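Local coordinates for protein rhamnosidase B (Bacillus sp., PDB 2OKX) that probably cleaves terminal alpha-L-rhamnose from glycosides by hydrolysis, as an alpha-L-rhamnosidase of glycoside hydrolase family 78, at residues Arg130-Gly135 and Gly171-Ala176; Ile626-Phe631 and Asn680-Ala685; Cys243-Thr248 and Gly341-Ser346. One frame throughout, in Å; residues are numbered along the deposited sequence. Where two conformers were deposited one is given.

The three contacts lie in three different domains of one chain and do not touch. Along the chain, interaction 1 comes first, in the N-terminal domain. Interaction 3 follows in domain D2, and interaction 2 comes last, in the 6-hairpin glycosidase domain. Interactions 1 and 3 both belong to beta structure: interaction 1 joins strands 130-133 and 174-181, and interaction 3 joins strand 240-252 to the connection between strands 338-340 and 345-347. Interaction 2 sets a loop against the start of helix 627-644. Centres of interactions 1 and 2 are about 48 Å apart, and those of 2 and 3 about 33 Å. Each contact is internal to its own domain, and none bridges two of them.

Interaction 1 of 3, residues Arg130-Gly135 and Gly171-Ala176; sequences RTERLG and GGWAQA
Glu132 reaches over the indole of Trp173 and ends on the backbone of Ala174. Its CB stands 3.9 Å from Trp173 CD2. The next atom, Glu132 CG, lies over the face of the five-membered ring of Trp173, 17° off the normal through its centre. This is a CH-pi contact, and Glu132 CG comes to 3.3 Å from Trp173 CG. CG lies anti to the carbonyl carbon (chi1 -70°), and the chain then bends at chi2, carrying the carboxylate past the ring to Ala174. Glu132 CD stands near Ala174 N and Trp173 CA. The carboxylate is turned well out of the indole plane. Glu132 OE2 accepts from Ala174 N at 2.9 Å in a nearly straight bond of 171°. The approach is on the anti side of OE2, somewhat out of the carboxylate plane. Ala174 CB also lies close to OE2.

Arg130 holds the residue before. Its chain bends at chi2, and Arg130 NH1 donates to Trp173 O at 2.9 Å. The carbonyl oxygen lies near the guanidinium plane, at its edge, while Gly171 CA lies over the rim of one guanidinium face. Arg130 CB rests 3.8 Å from Trp173 CB.

The backbones join through Thr131 N and Ala174 O, 3.0 Å apart, in a hydrogen bond. Arg130 and Gln175 form an antiparallel non-hydrogen-bonded pair. Thr131 CG2 packs 3.7 Å from Ala176 CA, while its OG1 bonds to Cys25 O and Arg24 of strand 22-31, the next strand of the sheet.

Both charged chains thus use their ends on main-chain groups of residues 173-174. One supplies an acceptor and the other a donor. Where strand 174-181 begins and its own pairing is weak, side-chain bonds add to the backbone bond between the strands.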
loop_
_atom_site.group_PDB
_atom_site.type_symbol
_atom_site.label_atom_id
_atom_site.label_comp_id
_atom_site.label_asym_id
_atom_site.label_seq_id
_atom_site.Cartn_x
_atom_site.Cartn_y
_atom_site.Cartn_z
ATOM N N ARG A 130 -24.855 -7.648 22.531
ATOM C CA ARG A 130 -25.701 -6.665 21.862
ATOM C C ARG A 130 -24.959 -6.130 20.643
ATOM O O ARG A 130 -23.724 -6.105 20.624
ATOM C CB ARG A 130 -25.998 -5.503 22.807
ATOM C CG ARG A 130 -26.595 -5.907 24.143
ATOM C CD ARG A 130 -28.097 -6.062 24.053
ATOM N NE ARG A 130 -28.698 -6.191 25.378
ATOM C CZ ARG A 130 -29.996 -6.046 25.624
ATOM N NH1 ARG A 130 -30.833 -5.768 24.633
ATOM N NH2 ARG A 130 -30.456 -6.171 26.861
ATOM N N THR A 131 -25.707 -5.692 19.635
ATOM C CA THR A 131 -25.101 -5.156 18.422
ATOM C C THR A 131 -26.009 -4.191 17.669
ATOM O O THR A 131 -27.232 -4.347 17.653
ATOM C CB THR A 131 -24.687 -6.287 17.456
ATOM O OG1 THR A 131 -24.076 -5.721 16.291
ATOM C CG2 THR A 131 -25.901 -7.105 17.036
ATOM N N GLU A 132 -25.388 -3.189 17.054
ATOM C CA GLU A 132 -26.076 -2.169 16.265
ATOM C C GLU A 132 -25.038 -1.548 15.333
ATOM O O GLU A 132 -23.851 -1.520 15.659
ATOM C CB GLU A 132 -26.651 -1.063 17.162
ATOM C CG GLU A 132 -27.841 -1.460 18.029
ATOM C CD GLU A 132 -29.103 -1.742 17.227
ATOM O OE1 GLU A 132 -29.510 -0.870 16.429
ATOM O OE2 GLU A 132 -29.692 -2.832 17.403
ATOM N N ARG A 133 -25.472 -1.060 14.177
ATOM C CA ARG A 133 -24.536 -0.431 13.258
ATOM C C ARG A 133 -24.040 0.847 13.911
ATOM O O ARG A 133 -24.745 1.445 14.727
ATOM C CB ARG A 133 -25.214 -0.079 11.932
ATOM C CG ARG A 133 -25.380 -1.237 10.970
ATOM C CD ARG A 133 -25.650 -0.706 9.575
ATOM N NE ARG A 133 -24.575 0.183 9.138
ATOM C CZ ARG A 133 -24.622 0.937 8.046
ATOM N NH1 ARG A 133 -25.696 0.918 7.267
ATOM N NH2 ARG A 133 -23.598 1.717 7.737
ATOM N N LEU A 134 -22.827 1.265 13.559
ATOM C CA LEU A 134 -22.286 2.503 14.100
ATOM C C LEU A 134 -23.162 3.624 13.558
ATOM O O LEU A 134 -23.273 3.803 12.343
ATOM C CB LEU A 134 -20.845 2.711 13.636
ATOM C CG LEU A 134 -20.169 4.002 14.109
ATOM C CD1 LEU A 134 -19.961 3.950 15.616
ATOM C CD2 LEU A 134 -18.829 4.167 13.398
ATOM N N GLY A 135 -23.786 4.374 14.460
ATOM C CA GLY A 135 -24.653 5.459 14.042
ATOM C C GLY A 135 -23.978 6.527 13.200
ATOM O O GLY A 135 -22.881 6.982 13.522
ATOM N N GLY A 171 -29.730 -1.077 26.295
ATOM C CA GLY A 171 -30.952 -1.840 26.468
ATOM C C GLY A 171 -31.781 -1.944 25.201
ATOM O O GLY A 171 -32.443 -2.956 24.970
ATOM N N GLY A 172 -31.741 -0.900 24.377
ATOM C CA GLY A 172 -32.508 -0.898 23.144
ATOM C C GLY A 172 -31.803 -1.544 21.963
ATOM O O GLY A 172 -32.326 -1.545 20.849
ATOM N N TRP A 173 -30.618 -2.094 22.203
ATOM C CA TRP A 173 -29.849 -2.742 21.148
ATOM C C TRP A 173 -30.318 -4.162 20.896
ATOM O O TRP A 173 -30.658 -4.889 21.829
ATOM C CB TRP A 173 -28.364 -2.772 21.519
ATOM C CG TRP A 173 -27.654 -1.467 21.331
ATOM C CD1 TRP A 173 -28.190 -0.214 21.421
ATOM C CD2 TRP A 173 -26.259 -1.289 21.065
ATOM N NE1 TRP A 173 -27.214 0.735 21.226
ATOM C CE2 TRP A 173 -26.019 0.101 21.006
ATOM C CE3 TRP A 173 -25.188 -2.173 20.870
ATOM C CZ2 TRP A 173 -24.746 0.631 20.760
ATOM C CZ3 TRP A 173 -23.922 -1.643 20.626
ATOM C CH2 TRP A 173 -23.715 -0.253 20.573
ATOM N N ALA A 174 -30.323 -4.557 19.628
ATOM C CA ALA A 174 -30.730 -5.900 19.250
ATOM C C ALA A 174 -29.680 -6.883 19.748
ATOM O O ALA A 174 -28.545 -6.497 20.039
ATOM C CB ALA A 174 -30.861 -5.998 17.736
ATOM N N GLN A 175 -30.063 -8.150 19.855
ATOM C CA GLN A 175 -29.144 -9.187 20.296
ATOM C C GLN A 175 -28.351 -9.645 19.082
ATOM O O GLN A 175 -28.852 -9.601 17.959
ATOM C CB GLN A 175 -29.911 -10.375 20.880
ATOM C CG GLN A 175 -30.740 -10.047 22.110
ATOM C CD GLN A 175 -29.903 -9.495 23.243
ATOM O OE1 GLN A 175 -28.907 -10.098 23.642
ATOM N NE2 GLN A 175 -30.303 -8.345 23.770
ATOM N N ALA A 176 -27.116 -10.076 19.305
ATOM C CA ALA A 176 -26.274 -10.543 18.212
ATOM C C ALA A 176 -26.744 -11.921 17.764
ATOM O O ALA A 176 -27.361 -12.651 18.534
ATOM C CB ALA A 176 -24.818 -10.606 18.661
#

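Interaction 2 of 3, residues Ile626-Phe631 and Asn680-Ala685; sequences IPNWTF and NLLDWA
Leu681 brings both its carbonyl and its side chain to the first turn of helix 627-644. The more continuous apolar packing is around Ile626 and Trp629. Leu681 O is 3.8 Å from Ile626 CG2 and 4.0 Å from Trp629 CZ3. The branches of Ile626 and Leu681 run side by side and point the same way, with CD1 of Ile626 4.2 Å from CD2 of Leu681. A chi1 of 178° swings the Leu681 branches away from its own N, alongside Ile626 and up to CH2 of Trp629. The edge of that indole meets Leu682 O, which lies near the ring plane 3.8 Å from Trp629 CH2. Ile626 CG2 sits over an indole face, offset toward the rim. Farther along the ring, NE1 makes a weak hydrogen bond to a bound glycerol, probably from the crystallisation liquor.

The other side is looser in its direct packing. Pro627 and Asn680 have one distant contact, and a water bridges the two segments. It accepts from Asn628 N at 2.8 Å and donates to Leu681 O at 2.9 Å. The contact is nevertheless buried. Asn628 and Asn680 both also touch Gln698 of helix 696-715.

Ile626 is the N-cap residue. The water satisfies a main-chain N-H at the start of the helix and passes the bond on to a loop carbonyl. The chemistry is therefore mixed: apolar branches and a ring edge pack directly, while one water, in a contact whose residues are all buried, carries a polar link between helix and loop.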
loop_
_atom_site.group_PDB
_atom_site.type_symbol
_atom_site.label_atom_id
_atom_site.label_comp_id
_atom_site.label_asym_id
_atom_site.label_seq_id
_atom_site.Cartn_x
_atom_site.Cartn_y
_atom_site.Cartn_z
ATOM N N ILE A 626 3.997 -12.487 -11.016
ATOM C CA ILE A 626 5.159 -11.842 -11.605
ATOM C C ILE A 626 6.294 -12.809 -11.278
ATOM O O ILE A 626 6.695 -12.941 -10.119
ATOM C CB ILE A 626 5.458 -10.469 -10.979
ATOM C CG1 ILE A 626 4.306 -9.499 -11.265
ATOM C CG2 ILE A 626 6.756 -9.914 -11.560
ATOM C CD1 ILE A 626 4.522 -8.101 -10.701
ATOM N N PRO A 627 6.804 -13.526 -12.292
ATOM C CA PRO A 627 7.893 -14.485 -12.078
ATOM C C PRO A 627 9.012 -13.974 -11.166
ATOM O O PRO A 627 9.354 -14.620 -10.180
ATOM C CB PRO A 627 8.376 -14.775 -13.495
ATOM C CG PRO A 627 7.093 -14.698 -14.289
ATOM C CD PRO A 627 6.433 -13.456 -13.718
ATOM N N ASN A 628 9.577 -12.818 -11.495
ATOM C CA ASN A 628 10.659 -12.255 -10.691
ATOM C C ASN A 628 10.284 -12.060 -9.220
ATOM O O ASN A 628 11.124 -12.239 -8.338
ATOM C CB ASN A 628 11.131 -10.930 -11.297
ATOM C CG ASN A 628 11.969 -11.126 -12.550
ATOM O OD1 ASN A 628 12.108 -10.214 -13.374
ATOM N ND2 ASN A 628 12.546 -12.317 -12.693
ATOM N N TRP A 629 9.033 -11.694 -8.943
ATOM C CA TRP A 629 8.627 -11.505 -7.556
ATOM C C TRP A 629 8.728 -12.826 -6.806
ATOM O O TRP A 629 9.188 -12.868 -5.664
ATOM C CB TRP A 629 7.192 -10.967 -7.458
ATOM C CG TRP A 629 7.052 -9.454 -7.584
ATOM C CD1 TRP A 629 6.077 -8.679 -7.015
ATOM C CD2 TRP A 629 7.859 -8.563 -8.371
ATOM N NE1 TRP A 629 6.224 -7.371 -7.400
ATOM C CE2 TRP A 629 7.307 -7.269 -8.232
ATOM C CE3 TRP A 629 8.992 -8.731 -9.182
ATOM C CZ2 TRP A 629 7.847 -6.150 -8.875
ATOM C CZ3 TRP A 629 9.530 -7.616 -9.821
ATOM C CH2 TRP A 629 8.955 -6.341 -9.663
ATOM N N THR A 630 8.301 -13.912 -7.442
ATOM C CA THR A 630 8.378 -15.208 -6.787
ATOM C C THR A 630 9.847 -15.603 -6.636
ATOM O O THR A 630 10.239 -16.193 -5.628
ATOM C CB THR A 630 7.600 -16.279 -7.572
ATOM O OG1 THR A 630 6.203 -15.954 -7.546
ATOM C CG2 THR A 630 7.796 -17.655 -6.944
ATOM N N PHE A 631 10.664 -15.264 -7.627
ATOM C CA PHE A 631 12.084 -15.581 -7.545
ATOM C C PHE A 631 12.712 -14.775 -6.407
ATOM O O PHE A 631 13.615 -15.259 -5.723
ATOM C CB PHE A 631 12.804 -15.259 -8.863
ATOM C CG PHE A 631 12.258 -16.000 -10.060
ATOM C CD1 PHE A 631 11.612 -17.223 -9.908
ATOM C CD2 PHE A 631 12.406 -15.475 -11.340
ATOM C CE1 PHE A 631 11.115 -17.915 -11.021
ATOM C CE2 PHE A 631 11.914 -16.159 -12.458
ATOM C CZ PHE A 631 11.267 -17.382 -12.292
ATOM N N ASN A 680 5.483 -10.217 -17.227
ATOM C CA ASN A 680 6.928 -10.451 -17.143
ATOM C C ASN A 680 7.664 -9.163 -16.800
ATOM O O ASN A 680 8.509 -8.693 -17.563
ATOM C CB ASN A 680 7.424 -10.990 -18.487
ATOM C CG ASN A 680 6.606 -12.171 -18.972
ATOM O OD1 ASN A 680 6.318 -12.296 -20.166
ATOM N ND2 ASN A 680 6.232 -13.049 -18.049
ATOM N N LEU A 681 7.350 -8.616 -15.631
ATOM C CA LEU A 681 7.921 -7.356 -15.178
ATOM C C LEU A 681 9.211 -7.422 -14.372
ATOM O O LEU A 681 9.530 -8.432 -13.747
ATOM C CB LEU A 681 6.878 -6.608 -14.338
ATOM C CG LEU A 681 7.300 -5.271 -13.723
ATOM C CD1 LEU A 681 7.337 -4.218 -14.818
ATOM C CD2 LEU A 681 6.330 -4.863 -12.619
ATOM N N LEU A 682 9.936 -6.308 -14.396
ATOM C CA LEU A 682 11.158 -6.140 -13.626
ATOM C C LEU A 682 11.253 -4.689 -13.154
ATOM O O LEU A 682 11.258 -4.429 -11.956
ATOM C CB LEU A 682 12.411 -6.485 -14.437
ATOM C CG LEU A 682 13.700 -6.182 -13.650
ATOM C CD1 LEU A 682 13.676 -6.924 -12.316
ATOM C CD2 LEU A 682 14.926 -6.578 -14.457
ATOM N N ASP A 683 11.303 -3.747 -14.094
ATOM C CA ASP A 683 11.437 -2.331 -13.751
ATOM C C ASP A 683 10.442 -1.424 -14.482
ATOM O O ASP A 683 9.881 -1.803 -15.512
ATOM C CB ASP A 683 12.865 -1.870 -14.072
ATOM C CG ASP A 683 13.207 -0.533 -13.450
ATOM O OD1 ASP A 683 14.201 0.089 -13.890
ATOM O OD2 ASP A 683 12.495 -0.108 -12.514
ATOM N N TRP A 684 10.231 -0.222 -13.949
ATOM C CA TRP A 684 9.321 0.742 -14.570
ATOM C C TRP A 684 10.132 1.574 -15.559
ATOM O O TRP A 684 10.459 2.734 -15.304
ATOM C CB TRP A 684 8.682 1.659 -13.512
ATOM C CG TRP A 684 7.754 0.946 -12.562
ATOM C CD1 TRP A 684 7.887 0.847 -11.205
ATOM C CD2 TRP A 684 6.557 0.227 -12.901
ATOM N NE1 TRP A 684 6.851 0.110 -10.678
ATOM C CE2 TRP A 684 6.021 -0.284 -11.696
ATOM C CE3 TRP A 684 5.887 -0.036 -14.105
ATOM C CZ2 TRP A 684 4.847 -1.045 -11.659
ATOM C CZ3 TRP A 684 4.717 -0.794 -14.068
ATOM C CH2 TRP A 684 4.210 -1.288 -12.852
ATOM N N ALA A 685 10.464 0.957 -16.687
ATOM C CA ALA A 685 11.243 1.611 -17.729
ATOM C C ALA A 685 10.918 0.954 -19.067
ATOM O O ALA A 685 10.373 -0.147 -19.100
ATOM C CB ALA A 685 12.729 1.480 -17.425
HETATM O O HOH W 1 9.124 -11.297 -13.826
#

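Interaction 3 of 3, residues Cys243-Thr248 and Gly341-Ser346; sequences CGYVAT and GTFDQS
Phe343 N donates to Cys243 O at 3.1 Å, the better of two backbone bonds across this contact. The donor is tilted 27° from the carbonyl plane. The second bond, from Cys243 N to Asp344 O at 3.0 Å, is weak and bent. Asp344 OD1 accepts from Gln345 N above the carboxylate plane and forms a salt bridge with Arg355.

Packing follows around the Phe343 ring. Cys243 SG, anti to its backbone N (chi1 179°), lies 3.9 Å from Phe343 CB and meets the ring obliquely as a sulfur-aromatic contact. Gly244 CA comes up at the ring edge, 3.8 Å from Phe343 CD1, while Gly341 CA lies over the rim of one face. CE1 of Phe343 lies 4.2 Å from CE1 of Tyr245, at the edge of the tyrosine ring. Trp383 and His361 also meet the phenylalanine ring. The hydroxyl of Tyr245 bonds to Tyr364 O in helix 362-370.

After strand 338-340 the chain breaks its regular course. Gly341 has backbone angles that suit glycine, and a cis peptide precedes Thr342. Residues 341-344 thus form an irregular connection between two strands, 338-340 and 345-347, that both pair antiparallel with 240-252, as does 297-309, in a domain D2 beta-sheet.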
loop_
_atom_site.group_PDB
_atom_site.type_symbol
_atom_site.label_atom_id
_atom_site.label_comp_id
_atom_site.label_asym_id
_atom_site.label_seq_id
_atom_site.Cartn_x
_atom_site.Cartn_y
_atom_site.Cartn_z
ATOM N N CYS A 243 -18.171 -2.239 -20.870
ATOM C CA CYS A 243 -18.515 -1.367 -21.977
ATOM C C CYS A 243 -19.863 -0.728 -21.667
ATOM O O CYS A 243 -20.830 -1.424 -21.376
ATOM C CB CYS A 243 -18.612 -2.191 -23.262
ATOM S SG CYS A 243 -19.071 -1.245 -24.720
ATOM N N GLY A 244 -19.923 0.596 -21.721
ATOM C CA GLY A 244 -21.171 1.275 -21.432
ATOM C C GLY A 244 -20.993 2.752 -21.160
ATOM O O GLY A 244 -19.913 3.310 -21.376
ATOM N N TYR A 245 -22.057 3.390 -20.683
ATOM C CA TYR A 245 -22.021 4.820 -20.391
ATOM C C TYR A 245 -22.658 5.150 -19.053
ATOM O O TYR A 245 -23.320 4.321 -18.433
ATOM C CB TYR A 245 -22.807 5.625 -21.432
ATOM C CG TYR A 245 -22.467 5.383 -22.878
ATOM C CD1 TYR A 245 -22.965 4.273 -23.558
ATOM C CD2 TYR A 245 -21.669 6.285 -23.578
ATOM C CE1 TYR A 245 -22.677 4.071 -24.908
ATOM C CE2 TYR A 245 -21.375 6.094 -24.922
ATOM C CZ TYR A 245 -21.881 4.988 -25.579
ATOM O OH TYR A 245 -21.575 4.801 -26.905
ATOM N N VAL A 246 -22.439 6.384 -18.622
ATOM C CA VAL A 246 -23.068 6.903 -17.421
ATOM C C VAL A 246 -23.989 7.938 -18.042
ATOM O O VAL A 246 -23.566 8.685 -18.924
ATOM C CB VAL A 246 -22.080 7.621 -16.483
ATOM C CG1 VAL A 246 -22.854 8.513 -15.509
ATOM C CG2 VAL A 246 -21.269 6.599 -15.706
ATOM N N ALA A 247 -25.239 7.990 -17.600
ATOM C CA ALA A 247 -26.167 8.953 -18.177
ATOM C C ALA A 247 -27.011 9.672 -17.139
ATOM O O ALA A 247 -27.412 9.091 -16.129
ATOM C CB ALA A 247 -27.071 8.257 -19.188
ATOM N N THR A 248 -27.276 10.945 -17.407
ATOM C CA THR A 248 -28.089 11.761 -16.523
ATOM C C THR A 248 -28.712 12.895 -17.324
ATOM O O THR A 248 -28.169 13.327 -18.348
ATOM C CB THR A 248 -27.250 12.380 -15.381
ATOM O OG1 THR A 248 -28.126 12.954 -14.401
ATOM C CG2 THR A 248 -26.331 13.469 -15.923
ATOM N N GLY A 341 -25.748 -0.272 -20.232
ATOM C CA GLY A 341 -24.932 -1.439 -20.515
ATOM C C GLY A 341 -25.451 -2.574 -19.652
ATOM O O GLY A 341 -26.615 -2.546 -19.252
ATOM N N THR A 342 -24.619 -3.562 -19.339
ATOM C CA THR A 342 -23.228 -3.629 -19.769
ATOM C C THR A 342 -23.161 -4.385 -21.099
ATOM O O THR A 342 -23.416 -5.584 -21.142
ATOM C CB THR A 342 -22.396 -4.366 -18.706
ATOM O OG1 THR A 342 -22.651 -3.776 -17.423
ATOM C CG2 THR A 342 -20.911 -4.280 -19.022
ATOM N N PHE A 343 -22.812 -3.681 -22.172
ATOM C CA PHE A 343 -22.757 -4.283 -23.498
ATOM C C PHE A 343 -21.829 -5.486 -23.602
ATOM O O PHE A 343 -22.139 -6.453 -24.293
ATOM C CB PHE A 343 -22.383 -3.229 -24.544
ATOM C CG PHE A 343 -23.353 -2.079 -24.608
ATOM C CD1 PHE A 343 -23.084 -0.882 -23.948
ATOM C CD2 PHE A 343 -24.557 -2.208 -25.294
ATOM C CE1 PHE A 343 -24.001 0.170 -23.969
ATOM C CE2 PHE A 343 -25.482 -1.165 -25.323
ATOM C CZ PHE A 343 -25.203 0.028 -24.658
ATOM N N ASP A 344 -20.694 -5.423 -22.916
ATOM C CA ASP A 344 -19.739 -6.522 -22.910
ATOM C C ASP A 344 -18.812 -6.311 -21.718
ATOM O O ASP A 344 -18.688 -5.197 -21.211
ATOM C CB ASP A 344 -18.940 -6.555 -24.219
ATOM C CG ASP A 344 -18.168 -7.851 -24.395
ATOM O OD1 ASP A 344 -18.440 -8.808 -23.643
ATOM O OD2 ASP A 344 -17.301 -7.920 -25.290
ATOM N N GLN A 345 -18.173 -7.381 -21.263
ATOM C CA GLN A 345 -17.280 -7.294 -20.115
ATOM C C GLN A 345 -16.287 -8.440 -20.109
ATOM O O GLN A 345 -16.341 -9.330 -20.956
ATOM C CB GLN A 345 -18.095 -7.342 -18.827
ATOM C CG GLN A 345 -19.054 -8.515 -18.792
ATOM C CD GLN A 345 -19.831 -8.602 -17.504
ATOM O OE1 GLN A 345 -19.345 -9.128 -16.505
ATOM N NE2 GLN A 345 -21.048 -8.076 -17.514
ATOM N N SER A 346 -15.382 -8.414 -19.138
ATOM C CA SER A 346 -14.387 -9.463 -19.008
ATOM C C SER A 346 -13.595 -9.288 -17.720
ATOM O O SER A 346 -13.549 -8.198 -17.149
ATOM C CB SER A 346 -13.439 -9.457 -20.212
ATOM O OG SER A 346 -12.712 -8.248 -20.298
#